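Local coordinates for molybdopterin-guanine dinucleotide biosynthesis protein B (MobB) (Archaeoglobus fulgidus, PDB 2F1R) that probably binds GTP and is thought to assist the formation of the guanine dinucleotide form of the molybdenum cofactor, at residues 4-9 and 107-112; 20-25 and 151-156; 60-65 and 74-79; 103-108 and 122-127; 113-118 and 130-135. All blocks are in the same frame, centred on the assembly; numbering follows the deposited sequence.

Strand 4-9 opens the chain, and interaction 1 pairs it with 107-112, closing a loop of 97 residues in the parallel sheet. Helix 12-28 follows and meets helix 149-160 in interaction 2; this loop crosses that of interaction 1 and encloses interactions 3, 4 and 5. Interaction 3, nested inside interaction 1 as well, closes the hairpin 62-66 and 70-76, with its centre about 26 Å from that of interaction 1. Interaction 4 joins the loops before and after strand 111-114 and shares Ala-107 and Gly-108 with interaction 1. Interaction 5 adds strand 129-133 to strand 111-114; its segments alternate with those of interaction 4.

Interaction 1: 4-9 and 107-112; sequences ILSIVG and AGKDRI
Two neighbouring parallel strands of the P-loop NTPase sheet meet here, strand 4-9 and the start of strand 111-114, with the loop that leads into the latter. Ser-6 pairs with Arg-111 and Ile-7 with Ile-112. Ser-6 N donates to Asp-110 O (3.1 Å), Ile-112 N to Ser-6 O, and Val-8 N to Ile-112 O, so both strands are tied by a short parallel ladder. Before the ladder begins, a water bridges Ile-4 O and Asp-110 N. Strand 98-102 flanks strand 4-9 on its other edge, and Gly-9 ends the strand at a probable Walker A loop.

On the face of Ile-7 and Ile-112, these two side chains lie side by side, Ile-7 CD1 4.0 Å from Ile-112 CB. Leu-5 CD2 touches Ile-112 CD1 at 4.1 Å from across, and helix 149-160 packs on Leu-5 and Ile-112. At the loop end, Ile-4 CD1 meets the aliphatic chain of Lys-109 at CE (3.8 Å), while the Lys-109 ammonium goes on to a salt bridge with Asp-86.

On the face of Ser-6, Arg-111 CG sits between the backbone N and the carbonyl carbon (chi1 68°) and lies against Val-8 CG2. Two further bends turn the guanidinium back, with Ser-105 O as another partner, and NE (2.7 Å) and NH2 (3.1 Å) of Arg-111 both grip Lys-109 O in the guanidinium plane.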
# COMPACT_ATOMS: atom_id res chain seq x y z
N ILE A 4 0.38 -2.27 -19.23
CA ILE A 4 1.52 -1.76 -18.48
C ILE A 4 2.46 -1.09 -19.48
O ILE A 4 2.93 -1.72 -20.46
CB ILE A 4 2.29 -2.89 -17.77
CG1 ILE A 4 1.40 -3.69 -16.82
CG2 ILE A 4 3.48 -2.32 -16.90
CD1 ILE A 4 2.20 -4.87 -16.13
N LEU A 5 2.71 0.19 -19.22
CA LEU A 5 3.60 1.01 -20.00
C LEU A 5 4.74 1.55 -19.14
O LEU A 5 4.50 2.23 -18.11
CB LEU A 5 2.82 2.19 -20.56
CG LEU A 5 3.45 3.19 -21.50
CD1 LEU A 5 3.80 2.53 -22.81
CD2 LEU A 5 2.52 4.36 -21.70
N SER A 6 5.98 1.31 -19.58
CA SER A 6 7.12 1.90 -18.88
C SER A 6 7.55 3.26 -19.39
O SER A 6 7.66 3.48 -20.60
CB SER A 6 8.32 0.98 -19.03
OG SER A 6 8.00 -0.27 -18.48
N ILE A 7 7.88 4.16 -18.47
CA ILE A 7 8.45 5.44 -18.85
C ILE A 7 9.91 5.33 -18.45
O ILE A 7 10.24 5.31 -17.28
CB ILE A 7 7.72 6.65 -18.15
CG1 ILE A 7 6.21 6.60 -18.39
CG2 ILE A 7 8.31 8.05 -18.54
CD1 ILE A 7 5.76 6.61 -19.86
N VAL A 8 10.79 5.24 -19.45
CA VAL A 8 12.18 4.99 -19.20
C VAL A 8 13.02 6.16 -19.74
O VAL A 8 12.53 6.98 -20.54
CB VAL A 8 12.66 3.66 -19.82
CG1 VAL A 8 11.81 2.45 -19.29
CG2 VAL A 8 12.67 3.74 -21.37
N GLY A 9 14.29 6.20 -19.31
CA GLY A 9 15.26 7.06 -19.95
C GLY A 9 16.30 7.65 -19.01
O GLY A 9 16.49 7.16 -17.90
N ALA A 107 12.70 -4.86 -17.48
CA ALA A 107 11.59 -5.79 -17.45
C ALA A 107 10.96 -6.05 -18.80
O ALA A 107 10.13 -6.97 -18.91
CB ALA A 107 10.52 -5.35 -16.43
N GLY A 108 11.36 -5.27 -19.84
CA GLY A 108 10.94 -5.53 -21.21
C GLY A 108 9.52 -5.15 -21.61
O GLY A 108 9.07 -5.51 -22.69
N LYS A 109 8.79 -4.42 -20.75
CA LYS A 109 7.47 -3.89 -21.14
C LYS A 109 7.60 -2.87 -22.26
O LYS A 109 8.63 -2.19 -22.34
CB LYS A 109 6.74 -3.22 -19.96
CG LYS A 109 6.55 -4.05 -18.73
CD LYS A 109 5.76 -5.39 -18.99
CE LYS A 109 5.46 -6.07 -17.66
NZ LYS A 109 5.05 -7.47 -17.89
N ASP A 110 6.58 -2.74 -23.12
CA ASP A 110 6.52 -1.62 -24.08
C ASP A 110 6.90 -0.33 -23.35
O ASP A 110 6.52 -0.20 -22.20
CB ASP A 110 5.10 -1.46 -24.60
CG ASP A 110 4.67 -2.66 -25.47
OD1 ASP A 110 5.51 -3.58 -25.68
OD2 ASP A 110 3.50 -2.66 -25.90
N ARG A 111 7.57 0.63 -24.00
CA ARG A 111 8.08 1.82 -23.31
C ARG A 111 8.02 3.08 -24.14
O ARG A 111 8.20 3.05 -25.37
CB ARG A 111 9.54 1.63 -22.83
CG ARG A 111 10.67 1.53 -23.93
CD ARG A 111 10.98 0.05 -24.35
NE ARG A 111 10.84 -0.86 -23.20
CZ ARG A 111 11.80 -1.13 -22.34
NH1 ARG A 111 13.01 -0.63 -22.51
NH2 ARG A 111 11.56 -1.95 -21.35
N ILE A 112 7.82 4.19 -23.43
CA ILE A 112 8.15 5.49 -23.95
C ILE A 112 9.49 5.90 -23.40
O ILE A 112 9.70 5.81 -22.19
CB ILE A 112 7.02 6.51 -23.63
CG1 ILE A 112 5.71 6.05 -24.32
CG2 ILE A 112 7.44 7.93 -24.06
CD1 ILE A 112 4.53 7.02 -24.11
O HOH W 1 3.89 -3.82 -22.23
O HOH W 2 9.76 -2.26 -18.83

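Interaction 2: 20-25 and 151-156; sequences TRMMPI and RIAEFI
Met-22 is the bump of this helix-helix contact: its thioether reaches from helix 12-28 to helix 149-160 and lies among Ile-152, Ala-153 and Ile-156. The sulfur touches one wall of that hollow, Met-22 SD to Ile-152 CG2 at 3.7 Å. The terminal methyl fits against the next turn, Met-22 CE to Ile-156 CD1 at 3.6 Å, and the Met-22 side chain crosses both isoleucines at about a right angle. Its reach follows from an extended chi2 (-168°), which carries the sulfur outward, and a bend at chi3 (-57°), which turns CE toward Ile-156.

Ala-153, with only a methyl, forms the floor of the contact. Its methyl fits between two residues one turn apart, with Ala-153 CB 4.1 Å from Met-22 CG and equally 4.1 Å from Ile-25 CG2. The nearest CA atoms across the contact are those of Met-22 and Ala-153, 5.6 Å apart. No hydrogen bond joins the segments; the fit is wholly apolar. The local axes pass 9.3 Å apart and cross at -58°, so the touching patch is compact.

Helix 149-160 also lies on the parallel sheet: Ile-152 and Ile-156 both touch Ile-112 of strand 111-114, and Ile-152 reaches Val-133 of strand 129-133. Met-23, one residue after the bump, turns from this helix to Val-33 and Val-35 of strand 33-37.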
# COMPACT_ATOMS: atom_id res chain seq x y z
N THR A 20 3.48 13.27 -14.14
CA THR A 20 2.58 14.10 -13.35
C THR A 20 1.81 15.11 -14.22
O THR A 20 0.63 15.34 -14.00
CB THR A 20 3.28 14.80 -12.18
OG1 THR A 20 4.21 15.73 -12.71
CG2 THR A 20 3.99 13.79 -11.30
N ARG A 21 2.47 15.68 -15.23
CA ARG A 21 1.80 16.54 -16.21
C ARG A 21 0.78 15.77 -17.03
O ARG A 21 -0.27 16.29 -17.33
CB ARG A 21 2.82 17.24 -17.12
CG ARG A 21 3.50 18.43 -16.41
CD ARG A 21 4.32 19.32 -17.37
NE ARG A 21 5.27 18.48 -18.10
CZ ARG A 21 6.10 18.86 -19.08
NH1 ARG A 21 6.15 20.15 -19.50
NH2 ARG A 21 6.88 17.93 -19.66
N MET A 22 1.08 14.53 -17.42
CA MET A 22 0.07 13.77 -18.18
C MET A 22 -1.15 13.33 -17.31
O MET A 22 -2.29 13.33 -17.78
CB MET A 22 0.68 12.53 -18.84
CG MET A 22 1.69 12.79 -19.97
SD MET A 22 2.09 11.28 -20.91
CE MET A 22 2.68 10.20 -19.56
N MET A 23 -0.87 12.96 -16.06
CA MET A 23 -1.89 12.38 -15.16
C MET A 23 -3.29 13.06 -15.16
O MET A 23 -4.32 12.38 -15.42
CB MET A 23 -1.30 12.16 -13.72
CG MET A 23 -2.01 11.04 -12.88
SD MET A 23 -2.08 9.46 -13.69
CE MET A 23 -0.35 9.12 -13.78
N PRO A 24 -3.37 14.39 -14.90
CA PRO A 24 -4.74 14.99 -14.99
C PRO A 24 -5.48 14.74 -16.32
O PRO A 24 -6.67 14.50 -16.29
CB PRO A 24 -4.52 16.48 -14.80
CG PRO A 24 -3.18 16.59 -14.06
CD PRO A 24 -2.35 15.38 -14.52
N ILE A 25 -4.80 14.76 -17.47
CA ILE A 25 -5.47 14.44 -18.74
C ILE A 25 -5.92 12.97 -18.81
O ILE A 25 -7.05 12.67 -19.21
CB ILE A 25 -4.59 14.74 -20.00
CG1 ILE A 25 -4.23 16.21 -20.13
CG2 ILE A 25 -5.34 14.35 -21.27
CD1 ILE A 25 -2.98 16.59 -19.46
N ARG A 151 -0.19 15.74 -26.28
CA ARG A 151 -0.04 14.87 -27.45
C ARG A 151 0.45 13.50 -26.99
O ARG A 151 0.06 12.48 -27.56
CB ARG A 151 0.96 15.46 -28.48
CG ARG A 151 0.44 16.59 -29.40
CD ARG A 151 1.42 16.86 -30.61
NE ARG A 151 1.62 15.67 -31.47
CZ ARG A 151 2.66 15.45 -32.28
NH1 ARG A 151 3.65 16.33 -32.34
NH2 ARG A 151 2.72 14.33 -33.01
N ILE A 152 1.31 13.48 -25.97
CA ILE A 152 1.85 12.20 -25.47
C ILE A 152 0.79 11.44 -24.69
O ILE A 152 0.65 10.21 -24.84
CB ILE A 152 3.16 12.39 -24.67
CG1 ILE A 152 4.22 13.13 -25.50
CG2 ILE A 152 3.72 11.00 -24.18
CD1 ILE A 152 5.30 13.91 -24.65
N ALA A 153 0.03 12.17 -23.88
CA ALA A 153 -1.11 11.62 -23.16
C ALA A 153 -2.13 11.02 -24.12
O ALA A 153 -2.56 9.85 -23.96
CB ALA A 153 -1.73 12.71 -22.28
N GLU A 154 -2.48 11.78 -25.18
CA GLU A 154 -3.43 11.30 -26.19
C GLU A 154 -2.93 10.06 -26.89
O GLU A 154 -3.72 9.13 -27.23
CB GLU A 154 -3.77 12.40 -27.21
CG GLU A 154 -4.83 12.00 -28.31
CD GLU A 154 -6.11 11.30 -27.73
OE1 GLU A 154 -6.81 11.90 -26.87
OE2 GLU A 154 -6.40 10.14 -28.15
N PHE A 155 -1.61 10.02 -27.10
CA PHE A 155 -0.99 8.87 -27.75
C PHE A 155 -1.22 7.68 -26.86
O PHE A 155 -1.49 6.59 -27.35
CB PHE A 155 0.52 9.12 -27.95
CG PHE A 155 1.29 7.94 -28.49
CD1 PHE A 155 1.04 7.44 -29.77
CD2 PHE A 155 2.28 7.35 -27.73
CE1 PHE A 155 1.77 6.34 -30.28
CE2 PHE A 155 3.03 6.28 -28.22
CZ PHE A 155 2.78 5.77 -29.49
N ILE A 156 -1.05 7.86 -25.56
CA ILE A 156 -1.25 6.76 -24.62
C ILE A 156 -2.74 6.38 -24.63
O ILE A 156 -3.07 5.21 -24.80
CB ILE A 156 -0.76 7.06 -23.17
CG1 ILE A 156 0.79 7.28 -23.15
CG2 ILE A 156 -1.18 5.82 -22.28
CD1 ILE A 156 1.41 7.80 -21.86

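Interaction 3: 60-65 and 74-79; sequences GADVVI and IRRVSE
Asp-62 and Arg-76 carry the polar part of this contact, with Asp-62 OD1 accepting two bonds from one residue. The backbone amide comes in at 3.0 Å (Arg-76 N to Asp-62 OD1) and the side chain at 2.9 Å (Arg-76 NE to Asp-62 OD1), the latter a salt bridge. They approach from opposite faces of the carboxylate, each a little over 40° out of its plane. The other oxygen, Asp-62 OD2, accepts a hydrogen bond from a water 2.8 Å away, which also donates to Arg-76 O, and it has a hydrogen bond with Tyr-96 OH of the second subunit.

Arg-76 comes back over the chain because it is bent at chi2 and chi3. Its guanidinium lies with one face over Gly-60 C, and Arg-76 NH2 makes a weak bond to Ala-61 O at 2.8 Å as well as a bond to Tyr-57 O in the last turn of helix 52-59, which ends in a Schellman motif at Gly-60. Replacing Arg-76 by an alanine removes the guanidinium, which would probably leave Asp-62 OD1 without its charged partner and the carbonyls of Ala-61 and Tyr-57 without this donor.

The backbones belong to a beta hairpin, strands 62-66 and 70-76. Val-63 and Ile-74 form an antiparallel hydrogen-bonded pair: Val-63 N to Ile-74 O and Ile-74 N to Val-63 O are both 2.9 Å and nearly straight. Residues of this hairpin also join a parallel ladder with the second subunit, so the sheet continues across the interface. Ile-65 CD1 touches Ile-74 CD1 at 4.3 Å.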
# COMPACT_ATOMS: atom_id res chain seq x y z
N GLY A 60 7.36 -6.99 13.01
CA GLY A 60 7.08 -8.18 12.22
C GLY A 60 5.70 -8.28 11.61
O GLY A 60 5.38 -9.32 11.02
N ALA A 61 4.90 -7.22 11.72
CA ALA A 61 3.57 -7.15 11.06
C ALA A 61 3.65 -6.36 9.76
O ALA A 61 4.38 -5.35 9.70
CB ALA A 61 2.48 -6.53 11.98
N ASP A 62 2.92 -6.82 8.75
CA ASP A 62 2.59 -5.96 7.60
C ASP A 62 1.50 -4.99 8.06
O ASP A 62 0.75 -5.28 9.00
CB ASP A 62 2.14 -6.82 6.44
CG ASP A 62 3.30 -7.67 5.89
OD1 ASP A 62 4.51 -7.25 6.05
OD2 ASP A 62 3.00 -8.72 5.24
N VAL A 63 1.47 -3.80 7.45
CA VAL A 63 0.69 -2.71 8.00
C VAL A 63 -0.28 -2.09 6.96
O VAL A 63 0.11 -1.84 5.82
CB VAL A 63 1.64 -1.62 8.55
CG1 VAL A 63 0.85 -0.39 9.04
CG2 VAL A 63 2.47 -2.20 9.73
N VAL A 64 -1.54 -1.92 7.35
CA VAL A 64 -2.50 -1.13 6.55
C VAL A 64 -2.87 0.12 7.31
O VAL A 64 -3.30 0.04 8.46
CB VAL A 64 -3.80 -1.91 6.15
CG1 VAL A 64 -4.79 -1.01 5.44
CG2 VAL A 64 -3.51 -3.06 5.23
N ILE A 65 -2.64 1.28 6.71
CA ILE A 65 -3.07 2.54 7.28
C ILE A 65 -4.29 2.97 6.51
O ILE A 65 -4.23 3.22 5.31
CB ILE A 65 -1.97 3.60 7.23
CG1 ILE A 65 -0.69 3.02 7.81
CG2 ILE A 65 -2.34 4.79 8.11
CD1 ILE A 65 0.51 3.98 7.82
N ILE A 74 1.78 -1.50 3.51
CA ILE A 74 3.22 -1.64 3.60
C ILE A 74 3.52 -3.08 4.01
O ILE A 74 3.01 -3.56 5.01
CB ILE A 74 3.78 -0.67 4.64
CG1 ILE A 74 3.17 0.74 4.40
CG2 ILE A 74 5.34 -0.69 4.60
CD1 ILE A 74 3.37 1.76 5.53
N ARG A 75 4.30 -3.79 3.19
CA ARG A 75 4.53 -5.19 3.42
C ARG A 75 5.90 -5.76 3.00
O ARG A 75 6.45 -5.37 1.99
CB ARG A 75 3.41 -6.01 2.79
CG ARG A 75 3.35 -5.91 1.33
CD ARG A 75 2.51 -7.04 0.84
NE ARG A 75 3.26 -8.22 0.54
CZ ARG A 75 2.73 -9.44 0.50
NH1 ARG A 75 1.45 -9.61 0.81
NH2 ARG A 75 3.50 -10.49 0.20
N ARG A 76 6.41 -6.69 3.79
CA ARG A 76 7.68 -7.37 3.46
C ARG A 76 7.57 -8.24 2.20
O ARG A 76 6.57 -8.99 1.97
CB ARG A 76 8.25 -8.11 4.70
CG ARG A 76 7.39 -9.29 5.22
CD ARG A 76 7.44 -9.51 6.77
NE ARG A 76 6.80 -8.37 7.45
CZ ARG A 76 7.41 -7.55 8.30
NH1 ARG A 76 8.67 -7.74 8.65
NH2 ARG A 76 6.77 -6.50 8.79
N VAL A 77 8.56 -8.10 1.33
CA VAL A 77 8.67 -9.00 0.19
C VAL A 77 10.07 -9.65 0.11
O VAL A 77 11.00 -9.10 0.65
CB VAL A 77 8.36 -8.24 -1.16
CG1 VAL A 77 6.93 -7.76 -1.15
CG2 VAL A 77 9.37 -7.09 -1.42
N SER A 78 10.19 -10.80 -0.54
CA SER A 78 11.51 -11.22 -1.01
C SER A 78 12.06 -10.26 -2.11
O SER A 78 11.28 -9.56 -2.78
CB SER A 78 11.47 -12.67 -1.55
OG SER A 78 10.71 -12.78 -2.75
N GLU A 79 13.38 -10.22 -2.30
CA GLU A 79 13.91 -9.35 -3.36
C GLU A 79 13.29 -9.66 -4.75
O GLU A 79 13.05 -8.74 -5.54
CB GLU A 79 15.45 -9.33 -3.42
CG GLU A 79 16.08 -10.58 -4.01
CD GLU A 79 16.22 -10.60 -5.58
OE1 GLU A 79 16.50 -9.52 -6.23
OE2 GLU A 79 16.07 -11.72 -6.17
O HOH W 3 4.76 -10.12 3.53

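Interaction 4: 103-108 and 122-127; sequences GFSKAG and EHFRQG
The Phe-124 ring meets Ser-105 at its edge, with Ser-105 OG near the ring plane and 3.7 Å from Phe-124 CD1. The other flat group is the Gln-126 amide, which lies alongside the start of the 3-10 turn 105-107. Its oxygen end faces the serine, Gln-126 OE1 to Ser-105 OG at 2.8 Å, and its nitrogen end meets the Lys-106 chain, Gln-126 NE2 to Lys-106 CD at 3.2 Å; the two side chains cross at a slant. A bend at chi2 (93°) turns the amide toward Ser-105 and Lys-106.

Gln-126 NE2 also donates to His-123 O at 3.2 Å, from 35° outside that carbonyl's plane. One water links Ser-105 OG, His-123 O and Gln-126 NE2, lying 2.6 Å from Gln-126 NE2. A leucine in place of Gln-126 would probably leave this water and His-123 O without their amide donor and take the polar neighbour from Ser-105 OG.

At Gly-108 and Gly-127 the backbones come close, and neither residue has a side chain: Gly-108 CA and Gly-127 CA are 4.0 Å apart, with a CA-H...O contact from Gly-127 CA to Gly-108 O at 3.4 Å.

Arg-111 also bonds Phe-124 O, so it ties in the loop 122-127 too. The two loops lie after strand 98-102 and before strand 129-133 of the parallel sheet, and the Phe-124 side chain touches the probable P-loop, in keeping with a P-loop NTPase fold.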
# COMPACT_ATOMS: atom_id res chain seq x y z
N GLY A 103 10.77 3.77 -14.85
CA GLY A 103 11.90 2.86 -14.94
C GLY A 103 11.41 1.43 -15.10
O GLY A 103 10.44 1.19 -15.90
N PHE A 104 12.07 0.51 -14.38
CA PHE A 104 11.99 -0.92 -14.69
C PHE A 104 12.26 -1.21 -16.18
O PHE A 104 11.63 -2.10 -16.76
CB PHE A 104 10.58 -1.48 -14.34
CG PHE A 104 10.30 -1.52 -12.88
CD1 PHE A 104 10.45 -2.71 -12.16
CD2 PHE A 104 9.87 -0.38 -12.20
CE1 PHE A 104 10.17 -2.73 -10.73
CE2 PHE A 104 9.58 -0.41 -10.78
CZ PHE A 104 9.75 -1.58 -10.08
N SER A 105 13.21 -0.49 -16.78
CA SER A 105 13.49 -0.70 -18.20
C SER A 105 13.82 -2.16 -18.57
O SER A 105 13.39 -2.68 -19.64
CB SER A 105 14.61 0.21 -18.68
OG SER A 105 14.79 -0.05 -20.07
N LYS A 106 14.51 -2.85 -17.67
CA LYS A 106 14.98 -4.21 -17.98
C LYS A 106 13.91 -5.27 -17.85
O LYS A 106 14.15 -6.47 -18.17
CB LYS A 106 16.25 -4.55 -17.19
CG LYS A 106 17.32 -3.45 -17.15
CD LYS A 106 18.08 -3.33 -18.47
CE LYS A 106 19.37 -2.45 -18.36
NZ LYS A 106 20.32 -2.84 -17.27
N ALA A 107 12.70 -4.86 -17.48
CA ALA A 107 11.59 -5.79 -17.45
C ALA A 107 10.96 -6.05 -18.80
O ALA A 107 10.13 -6.97 -18.91
CB ALA A 107 10.52 -5.35 -16.43
N GLY A 108 11.36 -5.27 -19.84
CA GLY A 108 10.94 -5.53 -21.21
C GLY A 108 9.52 -5.15 -21.61
O GLY A 108 9.07 -5.51 -22.69
N GLU A 122 19.44 4.05 -27.74
CA GLU A 122 19.98 2.70 -27.98
C GLU A 122 20.07 1.85 -26.73
O GLU A 122 20.18 0.66 -26.80
CB GLU A 122 21.34 2.78 -28.70
CG GLU A 122 21.25 3.18 -30.18
CD GLU A 122 20.35 2.24 -30.99
OE1 GLU A 122 20.66 1.02 -31.06
OE2 GLU A 122 19.31 2.71 -31.53
N HIS A 123 20.03 2.48 -25.57
CA HIS A 123 20.22 1.82 -24.28
C HIS A 123 18.92 1.37 -23.65
O HIS A 123 18.93 0.82 -22.55
CB HIS A 123 20.90 2.77 -23.30
CG HIS A 123 22.34 2.96 -23.60
ND1 HIS A 123 23.27 1.98 -23.36
CD2 HIS A 123 23.00 3.98 -24.21
CE1 HIS A 123 24.45 2.39 -23.79
NE2 HIS A 123 24.31 3.59 -24.33
N PHE A 124 17.81 1.62 -24.36
CA PHE A 124 16.47 1.29 -23.88
C PHE A 124 15.68 0.39 -24.82
O PHE A 124 14.47 0.48 -24.85
CB PHE A 124 15.70 2.57 -23.50
CG PHE A 124 16.44 3.41 -22.47
CD1 PHE A 124 16.35 3.10 -21.11
CD2 PHE A 124 17.30 4.45 -22.87
CE1 PHE A 124 17.07 3.85 -20.16
CE2 PHE A 124 18.03 5.19 -21.92
CZ PHE A 124 17.92 4.88 -20.56
N ARG A 125 16.37 -0.51 -25.52
CA ARG A 125 15.77 -1.46 -26.44
C ARG A 125 15.34 -2.80 -25.85
O ARG A 125 15.18 -3.77 -26.58
CB ARG A 125 16.73 -1.73 -27.63
CG ARG A 125 17.11 -0.48 -28.41
CD ARG A 125 17.87 -0.74 -29.76
NE ARG A 125 17.74 0.50 -30.53
CZ ARG A 125 16.71 0.81 -31.35
NH1 ARG A 125 15.75 -0.08 -31.61
NH2 ARG A 125 16.66 2.00 -31.96
N GLN A 126 15.15 -2.89 -24.53
CA GLN A 126 14.78 -4.17 -23.89
C GLN A 126 13.32 -4.60 -24.12
O GLN A 126 12.97 -5.77 -23.99
CB GLN A 126 15.06 -4.11 -22.39
CG GLN A 126 16.56 -3.76 -22.03
CD GLN A 126 16.79 -2.27 -21.83
OE1 GLN A 126 15.95 -1.44 -22.17
NE2 GLN A 126 17.97 -1.93 -21.31
N GLY A 127 12.47 -3.63 -24.45
CA GLY A 127 11.11 -3.93 -24.90
C GLY A 127 10.77 -3.09 -26.11
O GLY A 127 11.63 -2.37 -26.61
O HOH W 4 17.77 0.19 -19.89

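Interaction 5: 113-118 and 130-135; sequences VVVKKP and LAVVCD
Backbone bonds come first: strands 111-114 and 129-133 run parallel, with Val-113 opposite Val-132 and Val-114 opposite Val-133. Val-113 N donates to Ala-131 O (3.0 Å), Val-133 N to Val-113 O (2.7 Å) and Val-115 N to Val-133 O (3.0 Å). The middle bond enters 24° from the carbonyl plane of Val-113. Between them lie CA-H...O contacts, Val-132 CA to Val-113 O at 3.3 Å and Val-114 CA to Val-133 O.

Apolar contacts occupy both faces. On one, Val-114 and Val-133 stand side by side and point the same way, Val-114 CG2 touching Val-133 CB at 3.8 Å. On the other, Val-115 CG2 meets Val-132 CG1 at 4.2 Å, the side chains crossing at a slant; Val-115 places that methyl between its backbone N and carbonyl carbon, with chi1 -70° for CG1.

Sulfur makes the last group. Cys-134 turns SG away from its own N (chi1 -174°), over the bend after the first strand, and Cys-134 SG is 3.6 Å from both Val-115 O and Lys-116 O.

Val-114 pairs through its backbone with Val-8, so strand 111-114 lies between strands 4-9 and 129-133 in the P-loop NTPase sheet. With main-chain bonds supplying the polar links, the register is probably set mainly by the backbone, while valines on both faces add buried apolar surface.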
# COMPACT_ATOMS: atom_id res chain seq x y z
N VAL A 113 10.40 6.30 -24.30
CA VAL A 113 11.80 6.57 -23.95
C VAL A 113 12.02 8.07 -23.90
O VAL A 113 11.85 8.72 -24.94
CB VAL A 113 12.82 5.98 -24.98
CG1 VAL A 113 14.29 6.40 -24.64
CG2 VAL A 113 12.69 4.46 -25.04
N VAL A 114 12.38 8.61 -22.73
CA VAL A 114 12.59 10.04 -22.56
C VAL A 114 14.07 10.35 -22.35
O VAL A 114 14.65 9.96 -21.32
CB VAL A 114 11.76 10.60 -21.39
CG1 VAL A 114 11.88 12.12 -21.34
CG2 VAL A 114 10.31 10.18 -21.52
N VAL A 115 14.68 10.99 -23.35
CA VAL A 115 16.11 11.23 -23.34
C VAL A 115 16.46 12.67 -23.71
O VAL A 115 15.67 13.39 -24.31
CB VAL A 115 16.88 10.27 -24.26
CG1 VAL A 115 16.87 8.86 -23.68
CG2 VAL A 115 16.33 10.29 -25.71
N LYS A 116 17.64 13.08 -23.28
CA LYS A 116 18.22 14.34 -23.70
C LYS A 116 18.84 14.30 -25.11
O LYS A 116 18.64 15.20 -25.93
CB LYS A 116 19.32 14.74 -22.69
CG LYS A 116 19.80 16.20 -22.96
CD LYS A 116 18.82 17.25 -22.37
CE LYS A 116 19.46 18.63 -22.39
NZ LYS A 116 20.92 18.31 -22.52
N LYS A 117 19.59 13.26 -25.38
CA LYS A 117 20.31 13.12 -26.65
C LYS A 117 19.75 11.94 -27.38
O LYS A 117 19.50 10.91 -26.76
CB LYS A 117 21.79 12.81 -26.37
CG LYS A 117 22.48 13.72 -25.37
CD LYS A 117 23.81 13.09 -24.98
CE LYS A 117 24.46 13.86 -23.83
NZ LYS A 117 23.49 14.77 -23.10
N PRO A 118 19.61 12.04 -28.71
CA PRO A 118 19.00 10.93 -29.50
C PRO A 118 19.74 9.56 -29.39
O PRO A 118 19.09 8.52 -29.36
CB PRO A 118 19.04 11.43 -30.95
CG PRO A 118 19.41 12.90 -30.87
CD PRO A 118 20.09 13.15 -29.56
N LEU A 130 7.62 2.53 -28.18
CA LEU A 130 6.38 3.01 -28.73
C LEU A 130 6.58 4.42 -29.21
O LEU A 130 5.94 4.84 -30.21
CB LEU A 130 5.29 2.97 -27.66
CG LEU A 130 4.87 1.60 -27.12
CD1 LEU A 130 3.72 1.72 -26.21
CD2 LEU A 130 4.59 0.62 -28.26
N ALA A 131 7.41 5.16 -28.45
CA ALA A 131 7.71 6.55 -28.84
C ALA A 131 8.90 7.06 -28.07
O ALA A 131 9.25 6.53 -27.01
CB ALA A 131 6.50 7.45 -28.59
N VAL A 132 9.51 8.11 -28.61
CA VAL A 132 10.66 8.70 -27.99
C VAL A 132 10.29 10.12 -27.68
O VAL A 132 9.71 10.81 -28.54
CB VAL A 132 11.94 8.61 -28.88
CG1 VAL A 132 13.11 9.42 -28.25
CG2 VAL A 132 12.38 7.09 -29.14
N VAL A 133 10.60 10.56 -26.45
CA VAL A 133 10.43 11.97 -26.06
C VAL A 133 11.81 12.66 -25.97
O VAL A 133 12.65 12.28 -25.18
CB VAL A 133 9.63 12.10 -24.78
CG1 VAL A 133 9.49 13.56 -24.37
CG2 VAL A 133 8.25 11.46 -24.98
N CYS A 134 12.02 13.66 -26.82
CA CYS A 134 13.32 14.29 -26.96
C CYS A 134 13.11 15.66 -27.62
O CYS A 134 12.36 15.80 -28.60
CB CYS A 134 14.21 13.41 -27.81
SG CYS A 134 15.91 14.02 -27.89
N ASP A 135 13.73 16.69 -27.08
CA ASP A 135 13.64 18.04 -27.71
C ASP A 135 14.23 18.16 -29.12
O ASP A 135 13.81 18.97 -29.93
CB ASP A 135 14.19 19.11 -26.75
CG ASP A 135 13.16 19.48 -25.68
OD1 ASP A 135 11.94 19.43 -25.95
OD2 ASP A 135 13.56 19.86 -24.57